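PDB 4FE9: outer membrane protein SusF from Bacteroides thetaiotaomicron, which binds starch at the bacterial cell surface through its carbohydrate-binding modules, before the glycan is transported into the periplasm for degradation. Local coordinates for residues A[257-265]-A[292-301]; A[431-440]-A[458-469]. All coordinates share one frame; numbering follows the deposited sequence. Where two conformers were deposited one is given.

How the contacts relate
Contacts 1 and 2 show folds of beta strands held by different chemistry. Contact 1, whose centre is about 18 Å from that of the chain, joins the loop and first residues of one strand to a second, non-adjacent strand of the same sheet; methyl, methylene and sulfur groups meet phenylalanine rings there, with one lysine-to-carbonyl bond and a water bridge near the module boundary. Contact 2, centred about 35 Å out, lies in the third module, where two hairpins from different sheets cross nearly at right angles, combining apolar side chains with backbone hydrogen bonds. In each, six touching residues are buried. Trp296 and Ile298 pack on Phe431, Tyr440 and Phe462, and one ethanediol touches both contacts.

Contact 1 of 2, residues A[257-265]-A[292-301]; sequences NSAPTELYM and KGTFWGIFYF. With EDO (1,2-ethanediol), chain F.
Leu263 CB is the bump that sits on the Phe295 ring, 3.7 Å from the centroid and 11° off the ring normal. The loop ahead of it bends round the same ring, bringing two backbone oxygens to its rim: Pro260 O lies in the ring plane 3.4 Å from Phe295 CZ, and Thr261 O approaches Phe295 CE1 in that plane too. Further along, Met265 repeats the pattern. Its chain runs extended and then bends at the sulfur (chi3 82°), which places CE over the centre of the Phe299 ring, a CH-pi contact 3.6 Å from the centroid; the sulfur makes Met-aromatic contacts with both rings, more distantly above the Phe299 face and at the edge of Phe301, with SD 3.8 Å from Phe301 CZ. Ile298 N donates to ethanediol O1 at 2.7 Å, nearly straight.

Strands 264-267 and 294-301 belong to one antiparallel sheet of the second carbohydrate-binding module but run in roughly the same direction, since strand 283-287 lies between them and pairs with both. Leu285 of that middle strand also touches Phe295.

At the module boundary the fit is closer to the backbone. Ala259 CB nestles between Lys292 CG and Gly293 CA, 3.6 Å from each, where bare Gly293 leaves room for the methyl. A water joins Pro260 O to Gly293 N. Lys292 curls back through its last two torsions, and its NZ donates to Asn257 O at 2.9 Å, almost in line with the carbonyl bond, while Asn257 ND2 is held by Glu183 of the first module.

Contact 2 of 2, residues A[431-440]-A[458-469]; sequences FIIFDGQIAY and VYLNFGNGTGRI. With EDO (1,2-ethanediol), chain F.
Phe462 turns its edge toward the face of Phe431 in an offset edge-to-face pair, with centroids 6.0 Å apart and planes at 75°. Leu460 CD1 lies at the edge of the Phe431 ring, in its plane, and Tyr440 OH comes in the plane of Phe462, 3.5 Å from its CD1. Ile438 CG2 lies over one face of the Tyr440 ring, toward its rim, and the Tyr440 hydroxyl accepts a hydrogen bond from the ethanediol. Next to the rings, Ile438 CD1 reaches between Leu460 CD2 and Phe462 CD1. Ile433 points its CD1 into a hollow lined by Val458, Leu460 and Ile469, pressing tightly on Val458 CG1 at 3.4 Å.

Two beta hairpins are crossed here in the third carbohydrate-binding module: strands 431-434 and 437-440, joined by a type I' turn, lie across strands 458-461 and 466-469, whose link carries a G1 bulge at Gly465 and Thr466. The axes of 431-434 and 466-469 stand 82° apart. Gly467, bare of a side chain, makes room for Ile433 CG1; Gly436 CA makes a CA-H...O contact with Gly467 O at 3.1 Å. Ile438 N donates to Gly465 O at 2.8 Å from well above the carbonyl plane, and a weak bond runs from Gly467 N to Gly436 O.

Contact 1 of 2, residues A[257-265]-A[292-301]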
loop_
_atom_site.group_PDB
_atom_site.type_symbol
_atom_site.label_atom_id
_atom_site.label_comp_id
_atom_site.label_asym_id
_atom_site.label_seq_id
_atom_site.Cartn_x
_atom_site.Cartn_y
_atom_site.Cartn_z
ATOM N N ASN A 257 4.618 -10.306 6.927
ATOM C CA ASN A 257 4.611 -10.812 5.557
ATOM C C ASN A 257 3.952 -12.185 5.459
ATOM O O ASN A 257 4.210 -12.943 4.513
ATOM C CB ASN A 257 6.037 -10.849 4.991
ATOM C CG ASN A 257 6.064 -10.814 3.462
ATOM O OD1 ASN A 257 5.219 -10.165 2.829
ATOM N ND2 ASN A 257 7.004 -11.564 2.857
ATOM N N SER A 258 3.168 -12.543 6.479
ATOM C CA SER A 258 2.423 -13.788 6.436
ATOM C C SER A 258 1.129 -13.519 5.697
ATOM O O SER A 258 0.775 -12.367 5.474
ATOM C CB SER A 258 2.116 -14.300 7.852
ATOM O OG SER A 258 1.354 -13.348 8.551
ATOM N N ALA A 259 0.481 -14.581 5.231
ATOM C CA ALA A 259 -0.718 -14.446 4.402
ATOM C C ALA A 259 -1.591 -15.676 4.616
ATOM O O ALA A 259 -1.080 -16.764 4.736
ATOM C CB ALA A 259 -0.326 -14.335 2.938
ATOM N N PRO A 260 -2.915 -15.506 4.579
ATOM C CA PRO A 260 -3.799 -16.693 4.545
ATOM C C PRO A 260 -3.516 -17.598 3.312
ATOM O O PRO A 260 -3.226 -17.095 2.239
ATOM C CB PRO A 260 -5.209 -16.066 4.456
ATOM C CG PRO A 260 -4.989 -14.787 3.697
ATOM C CD PRO A 260 -3.608 -14.281 4.123
ATOM N N THR A 261 -3.643 -18.909 3.480
ATOM C CA THR A 261 -3.505 -19.851 2.386
ATOM C C THR A 261 -4.887 -20.248 1.801
ATOM O O THR A 261 -4.991 -20.747 0.679
ATOM C CB THR A 261 -2.725 -21.159 2.861
ATOM O OG1 THR A 261 -3.259 -21.593 4.118
ATOM C CG2 THR A 261 -1.234 -20.836 3.098
ATOM N N GLU A 262 -5.943 -19.980 2.558
ATOM C CA GLU A 262 -7.312 -20.113 2.029
ATOM C C GLU A 262 -8.105 -18.881 2.350
ATOM O O GLU A 262 -7.833 -18.216 3.345
ATOM C CB GLU A 262 -7.987 -21.339 2.645
ATOM C CG GLU A 262 -7.263 -22.677 2.309
ATOM C CD GLU A 262 -8.033 -23.927 2.813
ATOM O OE1 GLU A 262 -8.879 -23.803 3.737
ATOM O OE2 GLU A 262 -7.725 -25.040 2.332
ATOM N N LEU A 263 -9.209 -18.692 1.637
ATOM C CA LEU A 263 -10.091 -17.552 1.884
ATOM C C LEU A 263 -11.525 -17.874 1.486
ATOM O O LEU A 263 -11.771 -18.578 0.490
ATOM C CB LEU A 263 -9.621 -16.316 1.105
ATOM C CG LEU A 263 -10.227 -15.004 1.605
ATOM C CD1 LEU A 263 -9.572 -14.570 2.923
ATOM C CD2 LEU A 263 -10.107 -13.923 0.558
ATOM N N TYR A 264 -12.462 -17.396 2.297
ATOM C CA TYR A 264 -13.864 -17.744 2.151
ATOM C C TYR A 264 -14.699 -16.487 2.274
ATOM O O TYR A 264 -14.277 -15.515 2.919
ATOM C CB TYR A 264 -14.290 -18.729 3.229
ATOM C CG TYR A 264 -13.585 -20.076 3.164
ATOM C CD1 TYR A 264 -14.142 -21.144 2.457
ATOM C CD2 TYR A 264 -12.387 -20.286 3.847
ATOM C CE1 TYR A 264 -13.509 -22.390 2.415
ATOM C CE2 TYR A 264 -11.729 -21.502 3.784
ATOM C CZ TYR A 264 -12.271 -22.537 3.040
ATOM O OH TYR A 264 -11.647 -23.751 3.038
ATOM N N MET A 265 -15.783 -16.455 1.509
ATOM C CA MET A 265 -16.729 -15.352 1.514
ATOM C C MET A 265 -18.054 -15.839 2.057
ATOM O O MET A 265 -18.473 -16.969 1.781
ATOM C CB MET A 265 -16.927 -14.832 0.096
ATOM C CG MET A 265 -18.026 -13.748 -0.037
ATOM S SD MET A 265 -18.086 -13.041 -1.669
ATOM C CE MET A 265 -19.061 -14.294 -2.503
ATOM N N LYS A 292 1.255 -15.092 -3.281
ATOM C CA LYS A 292 0.987 -15.020 -1.836
ATOM C C LYS A 292 -0.330 -14.287 -1.467
ATOM O O LYS A 292 -0.473 -13.096 -1.686
ATOM C CB LYS A 292 2.187 -14.312 -1.165
ATOM C CG LYS A 292 2.146 -14.229 0.346
ATOM C CD LYS A 292 3.302 -13.337 0.883
ATOM C CE LYS A 292 4.572 -14.145 1.108
ATOM N NZ LYS A 292 4.523 -14.847 2.413
ATOM N N GLY A 293 -1.208 -14.979 -0.767
ATOM C CA GLY A 293 -2.326 -14.313 -0.097
ATOM C C GLY A 293 -3.351 -13.717 -1.080
ATOM O O GLY A 293 -4.135 -12.855 -0.710
ATOM N N THR A 294 -3.339 -14.186 -2.323
ATOM C CA THR A 294 -4.236 -13.655 -3.325
ATOM C C THR A 294 -5.167 -14.702 -3.908
ATOM O O THR A 294 -4.755 -15.859 -4.158
ATOM C CB THR A 294 -3.479 -12.943 -4.434
ATOM O OG1 THR A 294 -2.765 -13.899 -5.224
ATOM C CG2 THR A 294 -2.503 -11.964 -3.842
ATOM N N PHE A 295 -6.423 -14.298 -4.143
ATOM C CA PHE A 295 -7.533 -15.236 -4.386
ATOM C C PHE A 295 -8.517 -14.592 -5.333
ATOM O O PHE A 295 -8.512 -13.366 -5.496
ATOM C CB PHE A 295 -8.268 -15.584 -3.076
ATOM C CG PHE A 295 -7.402 -16.170 -2.045
ATOM C CD1 PHE A 295 -7.249 -17.539 -1.951
ATOM C CD2 PHE A 295 -6.788 -15.369 -1.104
ATOM C CE1 PHE A 295 -6.401 -18.091 -0.996
ATOM C CE2 PHE A 295 -5.966 -15.912 -0.122
ATOM C CZ PHE A 295 -5.756 -17.270 -0.082
ATOM N N TRP A 296 -9.345 -15.406 -5.967
ATOM C CA TRP A 296 -10.373 -14.916 -6.865
ATOM C C TRP A 296 -11.577 -15.862 -6.921
ATOM O O TRP A 296 -11.523 -17.014 -6.428
ATOM C CB TRP A 296 -9.814 -14.649 -8.270
ATOM C CG TRP A 296 -9.414 -15.927 -9.038
ATOM C CD1 TRP A 296 -8.259 -16.658 -8.879
ATOM C CD2 TRP A 296 -10.249 -16.689 -9.925
ATOM N NE1 TRP A 296 -8.329 -17.835 -9.613
ATOM C CE2 TRP A 296 -9.515 -17.845 -10.308
ATOM C CE3 TRP A 296 -11.573 -16.555 -10.364
ATOM C CZ2 TRP A 296 -10.015 -18.772 -11.188
ATOM C CZ3 TRP A 296 -12.052 -17.448 -11.294
ATOM C CH2 TRP A 296 -11.278 -18.540 -11.710
ATOM N N GLY A 297 -12.714 -15.319 -7.353
ATOM C CA GLY A 297 -13.874 -16.134 -7.613
ATOM C C GLY A 297 -14.798 -15.421 -8.558
ATOM O O GLY A 297 -14.723 -14.198 -8.706
ATOM N N ILE A 298 -15.669 -16.169 -9.208
ATOM C CA ILE A 298 -16.775 -15.550 -9.948
ATOM C C ILE A 298 -18.100 -15.824 -9.284
ATOM O O ILE A 298 -18.372 -16.958 -8.873
ATOM C CB ILE A 298 -16.795 -15.981 -11.388
ATOM C CG1 ILE A 298 -15.705 -15.240 -12.151
ATOM C CG2 ILE A 298 -18.188 -15.699 -12.026
ATOM C CD1 ILE A 298 -15.443 -15.765 -13.536
ATOM N N PHE A 299 -18.775 -14.742 -8.894
ATOM C CA PHE A 299 -19.899 -14.829 -7.975
ATOM C C PHE A 299 -21.041 -13.946 -8.482
ATOM O O PHE A 299 -20.817 -13.016 -9.270
ATOM C CB PHE A 299 -19.509 -14.379 -6.566
ATOM C CG PHE A 299 -18.491 -15.254 -5.898
ATOM C CD1 PHE A 299 -18.829 -16.544 -5.460
ATOM C CD2 PHE A 299 -17.224 -14.760 -5.612
ATOM C CE1 PHE A 299 -17.886 -17.355 -4.839
ATOM C CE2 PHE A 299 -16.268 -15.566 -4.981
ATOM C CZ PHE A 299 -16.625 -16.835 -4.526
ATOM N N TYR A 300 -22.266 -14.281 -8.068
ATOM C CA TYR A 300 -23.432 -13.453 -8.391
ATOM C C TYR A 300 -23.741 -12.579 -7.256
ATOM O O TYR A 300 -23.944 -13.060 -6.152
ATOM C CB TYR A 300 -24.666 -14.293 -8.731
ATOM C CG TYR A 300 -25.802 -13.432 -9.268
ATOM C CD1 TYR A 300 -25.687 -12.804 -10.525
ATOM C CD2 TYR A 300 -26.839 -13.056 -8.455
ATOM C CE1 TYR A 300 -26.642 -11.909 -10.980
ATOM C CE2 TYR A 300 -27.804 -12.135 -8.899
ATOM C CZ TYR A 300 -27.682 -11.562 -10.160
ATOM O OH TYR A 300 -28.633 -10.666 -10.627
ATOM N N PHE A 301 -23.850 -11.271 -7.515
ATOM C CA PHE A 301 -24.355 -10.355 -6.465
ATOM C C PHE A 301 -25.641 -9.644 -6.922
ATOM O O PHE A 301 -25.715 -9.135 -8.048
ATOM C CB PHE A 301 -23.295 -9.335 -6.061
ATOM C CG PHE A 301 -22.033 -9.948 -5.512
ATOM C CD1 PHE A 301 -21.919 -10.259 -4.150
ATOM C CD2 PHE A 301 -20.960 -10.187 -6.334
ATOM C CE1 PHE A 301 -20.717 -10.807 -3.629
ATOM C CE2 PHE A 301 -19.754 -10.725 -5.821
ATOM C CZ PHE A 301 -19.641 -11.005 -4.464
HETATM C C1 EDO F . -16.103 -19.556 -7.834
HETATM O O1 EDO F . -15.487 -18.900 -8.950
HETATM C C2 EDO F . -15.063 -19.669 -6.747
HETATM O O2 EDO F . -15.623 -20.390 -5.647
HETATM O O HOH W 1 -1.182 -17.319 0.613
#

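Contact 2 of 2, residues A[431-440]-A[458-469]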
loop_
_atom_site.group_PDB
_atom_site.type_symbol
_atom_site.label_atom_id
_atom_site.label_comp_id
_atom_site.label_asym_id
_atom_site.label_seq_id
_atom_site.Cartn_x
_atom_site.Cartn_y
_atom_site.Cartn_z
ATOM N N PHE A 431 -8.592 -22.886 -15.329
ATOM C CA PHE A 431 -9.343 -24.026 -14.874
ATOM C C PHE A 431 -9.897 -24.805 -16.070
ATOM O O PHE A 431 -9.641 -24.469 -17.239
ATOM C CB PHE A 431 -10.500 -23.553 -13.970
ATOM C CG PHE A 431 -11.385 -22.557 -14.629
ATOM C CD1 PHE A 431 -12.479 -22.974 -15.372
ATOM C CD2 PHE A 431 -11.063 -21.209 -14.611
ATOM C CE1 PHE A 431 -13.296 -22.054 -16.009
ATOM C CE2 PHE A 431 -11.884 -20.282 -15.228
ATOM C CZ PHE A 431 -12.980 -20.712 -15.965
ATOM N N ILE A 432 -10.546 -25.895 -15.765
ATOM C CA ILE A 432 -11.069 -26.806 -16.787
ATOM C C ILE A 432 -12.254 -27.598 -16.157
ATOM O O ILE A 432 -12.621 -27.359 -14.998
ATOM C CB ILE A 432 -9.932 -27.747 -17.314
ATOM C CG1 ILE A 432 -10.280 -28.348 -18.689
ATOM C CG2 ILE A 432 -9.596 -28.837 -16.274
ATOM C CD1 ILE A 432 -10.489 -27.325 -19.769
ATOM N N ILE A 433 -12.890 -28.467 -16.941
ATOM C CA ILE A 433 -13.943 -29.369 -16.419
ATOM C C ILE A 433 -13.467 -30.828 -16.428
ATOM O O ILE A 433 -13.009 -31.318 -17.459
ATOM C CB ILE A 433 -15.230 -29.281 -17.295
ATOM C CG1 ILE A 433 -15.844 -27.913 -17.177
ATOM C CG2 ILE A 433 -16.226 -30.325 -16.905
ATOM C CD1 ILE A 433 -15.604 -27.106 -18.382
ATOM N N PHE A 434 -13.606 -31.520 -15.289
ATOM C CA PHE A 434 -13.438 -32.983 -15.228
ATOM C C PHE A 434 -14.693 -33.552 -14.613
ATOM O O PHE A 434 -15.069 -33.162 -13.496
ATOM C CB PHE A 434 -12.246 -33.383 -14.324
ATOM C CG PHE A 434 -10.875 -32.899 -14.824
ATOM C CD1 PHE A 434 -10.400 -33.278 -16.098
ATOM C CD2 PHE A 434 -9.961 -32.296 -13.917
ATOM C CE1 PHE A 434 -9.077 -32.921 -16.521
ATOM C CE2 PHE A 434 -8.669 -31.948 -14.316
ATOM C CZ PHE A 434 -8.230 -32.242 -15.645
ATOM N N ASP A 435 -15.297 -34.522 -15.305
ATOM C CA ASP A 435 -16.509 -35.199 -14.819
ATOM C C ASP A 435 -17.631 -34.217 -14.453
ATOM O O ASP A 435 -18.204 -34.327 -13.389
ATOM C CB ASP A 435 -16.185 -36.067 -13.593
ATOM C CG ASP A 435 -15.097 -37.118 -13.877
ATOM O OD1 ASP A 435 -15.214 -37.853 -14.896
ATOM O OD2 ASP A 435 -14.151 -37.242 -13.047
ATOM N N GLY A 436 -17.878 -33.222 -15.301
ATOM C CA GLY A 436 -18.988 -32.266 -15.080
ATOM C C GLY A 436 -18.828 -31.398 -13.816
ATOM O O GLY A 436 -19.790 -30.836 -13.321
ATOM N N GLN A 437 -17.604 -31.321 -13.288
ATOM C CA GLN A 437 -17.250 -30.315 -12.283
ATOM C C GLN A 437 -16.243 -29.259 -12.803
ATOM O O GLN A 437 -15.368 -29.564 -13.620
ATOM C CB GLN A 437 -16.676 -30.996 -11.078
ATOM C CG GLN A 437 -17.280 -30.545 -9.823
ATOM C CD GLN A 437 -18.126 -31.590 -9.222
ATOM O OE1 GLN A 437 -18.000 -32.755 -9.562
ATOM N NE2 GLN A 437 -18.913 -31.214 -8.228
ATOM N N ILE A 438 -16.354 -28.018 -12.331
ATOM C CA ILE A 438 -15.266 -27.066 -12.578
ATOM C C ILE A 438 -14.090 -27.399 -11.682
ATOM O O ILE A 438 -14.273 -27.584 -10.495
ATOM C CB ILE A 438 -15.701 -25.613 -12.359
ATOM C CG1 ILE A 438 -16.987 -25.332 -13.145
ATOM C CG2 ILE A 438 -14.591 -24.672 -12.825
ATOM C CD1 ILE A 438 -17.379 -23.858 -13.205
ATOM N N ALA A 439 -12.962 -27.752 -12.303
ATOM C CA ALA A 439 -11.705 -28.015 -11.567
ATOM C C ALA A 439 -10.746 -26.855 -11.761
ATOM O O ALA A 439 -10.173 -26.679 -12.854
ATOM C CB ALA A 439 -11.049 -29.308 -12.060
ATOM N N TYR A 440 -10.497 -26.127 -10.682
ATOM C CA TYR A 440 -9.566 -25.029 -10.713
ATOM C C TYR A 440 -8.130 -25.528 -10.600
ATOM O O TYR A 440 -7.780 -26.238 -9.626
ATOM C CB TYR A 440 -9.862 -24.066 -9.560
ATOM C CG TYR A 440 -11.209 -23.418 -9.671
ATOM C CD1 TYR A 440 -11.421 -22.388 -10.563
ATOM C CD2 TYR A 440 -12.316 -23.938 -8.986
ATOM C CE1 TYR A 440 -12.678 -21.839 -10.734
ATOM C CE2 TYR A 440 -13.583 -23.396 -9.153
ATOM C CZ TYR A 440 -13.748 -22.313 -9.992
ATOM O OH TYR A 440 -14.999 -21.711 -10.129
ATOM N N VAL A 458 -17.929 -24.763 -24.432
ATOM C CA VAL A 458 -17.945 -25.049 -22.966
ATOM C C VAL A 458 -19.160 -24.410 -22.282
ATOM O O VAL A 458 -19.459 -23.265 -22.541
ATOM C CB VAL A 458 -16.651 -24.494 -22.256
ATOM C CG1 VAL A 458 -16.620 -24.926 -20.812
ATOM C CG2 VAL A 458 -15.407 -24.935 -22.982
ATOM N N TYR A 459 -19.733 -25.095 -21.285
ATOM C CA TYR A 459 -20.785 -24.509 -20.440
ATOM C C TYR A 459 -20.390 -24.526 -18.966
ATOM O O TYR A 459 -20.207 -25.595 -18.386
ATOM C CB TYR A 459 -22.133 -25.263 -20.621
ATOM C CG TYR A 459 -22.660 -25.264 -22.049
ATOM C CD1 TYR A 459 -23.811 -24.555 -22.395
ATOM C CD2 TYR A 459 -21.988 -25.941 -23.050
ATOM C CE1 TYR A 459 -24.230 -24.479 -23.711
ATOM C CE2 TYR A 459 -22.416 -25.900 -24.354
ATOM C CZ TYR A 459 -23.549 -25.190 -24.678
ATOM O OH TYR A 459 -23.971 -25.183 -25.969
ATOM N N LEU A 460 -20.439 -23.357 -18.317
ATOM C CA LEU A 460 -20.028 -23.249 -16.914
ATOM C C LEU A 460 -21.137 -22.731 -16.043
ATOM O O LEU A 460 -21.626 -21.612 -16.240
ATOM C CB LEU A 460 -18.814 -22.324 -16.772
ATOM C CG LEU A 460 -17.614 -22.600 -17.667
ATOM C CD1 LEU A 460 -16.724 -21.382 -17.750
ATOM C CD2 LEU A 460 -16.846 -23.791 -17.138
ATOM N N ASN A 461 -21.446 -23.470 -14.999
ATOM C CA ASN A 461 -22.278 -22.955 -13.951
ATOM C C ASN A 461 -21.469 -22.668 -12.704
ATOM O O ASN A 461 -21.229 -23.555 -11.895
ATOM C CB ASN A 461 -23.394 -23.947 -13.634
ATOM C CG ASN A 461 -24.434 -23.369 -12.709
ATOM O OD1 ASN A 461 -24.119 -22.589 -11.805
ATOM N ND2 ASN A 461 -25.667 -23.838 -12.851
ATOM N N PHE A 462 -21.083 -21.412 -12.524
ATOM C CA PHE A 462 -20.234 -21.054 -11.407
ATOM C C PHE A 462 -20.961 -21.127 -10.112
ATOM O O PHE A 462 -20.357 -21.365 -9.075
ATOM C CB PHE A 462 -19.640 -19.673 -11.589
ATOM C CG PHE A 462 -18.536 -19.627 -12.561
ATOM C CD1 PHE A 462 -17.281 -20.104 -12.221
ATOM C CD2 PHE A 462 -18.704 -19.005 -13.782
ATOM C CE1 PHE A 462 -16.237 -20.047 -13.127
ATOM C CE2 PHE A 462 -17.660 -18.902 -14.680
ATOM C CZ PHE A 462 -16.411 -19.412 -14.348
ATOM N N GLY A 463 -22.282 -20.977 -10.159
ATOM C CA GLY A 463 -23.102 -21.119 -8.948
ATOM C C GLY A 463 -23.073 -22.548 -8.452
ATOM O O GLY A 463 -23.057 -22.804 -7.252
ATOM N N ASN A 464 -23.087 -23.482 -9.397
ATOM C CA ASN A 464 -23.112 -24.910 -9.087
ATOM C C ASN A 464 -21.703 -25.466 -8.886
ATOM O O ASN A 464 -21.481 -26.329 -8.035
ATOM C CB ASN A 464 -23.777 -25.669 -10.222
ATOM C CG ASN A 464 -25.157 -26.068 -9.897
ATOM O OD1 ASN A 464 -25.629 -27.120 -10.334
ATOM N ND2 ASN A 464 -25.841 -25.245 -9.103
ATOM N N GLY A 465 -20.771 -24.989 -9.706
ATOM C CA GLY A 465 -19.437 -25.559 -9.764
ATOM C C GLY A 465 -19.391 -26.692 -10.759
ATOM O O GLY A 465 -18.577 -27.610 -10.634
ATOM N N THR A 466 -20.306 -26.662 -11.722
ATOM C CA THR A 466 -20.434 -27.752 -12.670
ATOM C C THR A 466 -20.195 -27.203 -14.007
ATOM O O THR A 466 -20.238 -26.003 -14.188
ATOM C CB THR A 466 -21.852 -28.366 -12.655
ATOM O OG1 THR A 466 -22.789 -27.410 -13.178
ATOM C CG2 THR A 466 -22.249 -28.773 -11.236
ATOM N N GLY A 467 -19.945 -28.073 -14.971
ATOM C CA GLY A 467 -19.850 -27.638 -16.357
ATOM C C GLY A 467 -19.852 -28.791 -17.341
ATOM O O GLY A 467 -19.795 -29.940 -16.943
ATOM N N ARG A 468 -19.858 -28.467 -18.626
ATOM C CA ARG A 468 -19.971 -29.468 -19.680
ATOM C C ARG A 468 -19.171 -28.961 -20.834
ATOM O O ARG A 468 -19.086 -27.745 -21.042
ATOM C CB ARG A 468 -21.448 -29.630 -20.126
ATOM C CG ARG A 468 -22.395 -30.151 -19.037
ATOM C CD ARG A 468 -23.879 -30.249 -19.545
ATOM N NE ARG A 468 -24.551 -28.940 -19.582
ATOM C CZ ARG A 468 -24.755 -28.237 -20.696
ATOM N NH1 ARG A 468 -24.374 -28.726 -21.872
ATOM N NH2 ARG A 468 -25.299 -27.030 -20.635
ATOM N N ILE A 469 -18.660 -29.879 -21.654
ATOM C CA ILE A 469 -18.250 -29.544 -23.022
ATOM C C ILE A 469 -19.118 -30.276 -24.050
ATOM O O ILE A 469 -19.290 -31.492 -23.962
ATOM C CB ILE A 469 -16.762 -29.901 -23.275
ATOM C CG1 ILE A 469 -15.843 -29.022 -22.412
ATOM C CG2 ILE A 469 -16.422 -29.754 -24.734
ATOM C CD1 ILE A 469 -14.848 -29.807 -21.587
HETATM C C1 EDO F . -16.103 -19.556 -7.834
HETATM O O1 EDO F . -15.487 -18.900 -8.950
HETATM C C2 EDO F . -15.063 -19.669 -6.747
HETATM O O2 EDO F . -15.623 -20.390 -5.647
#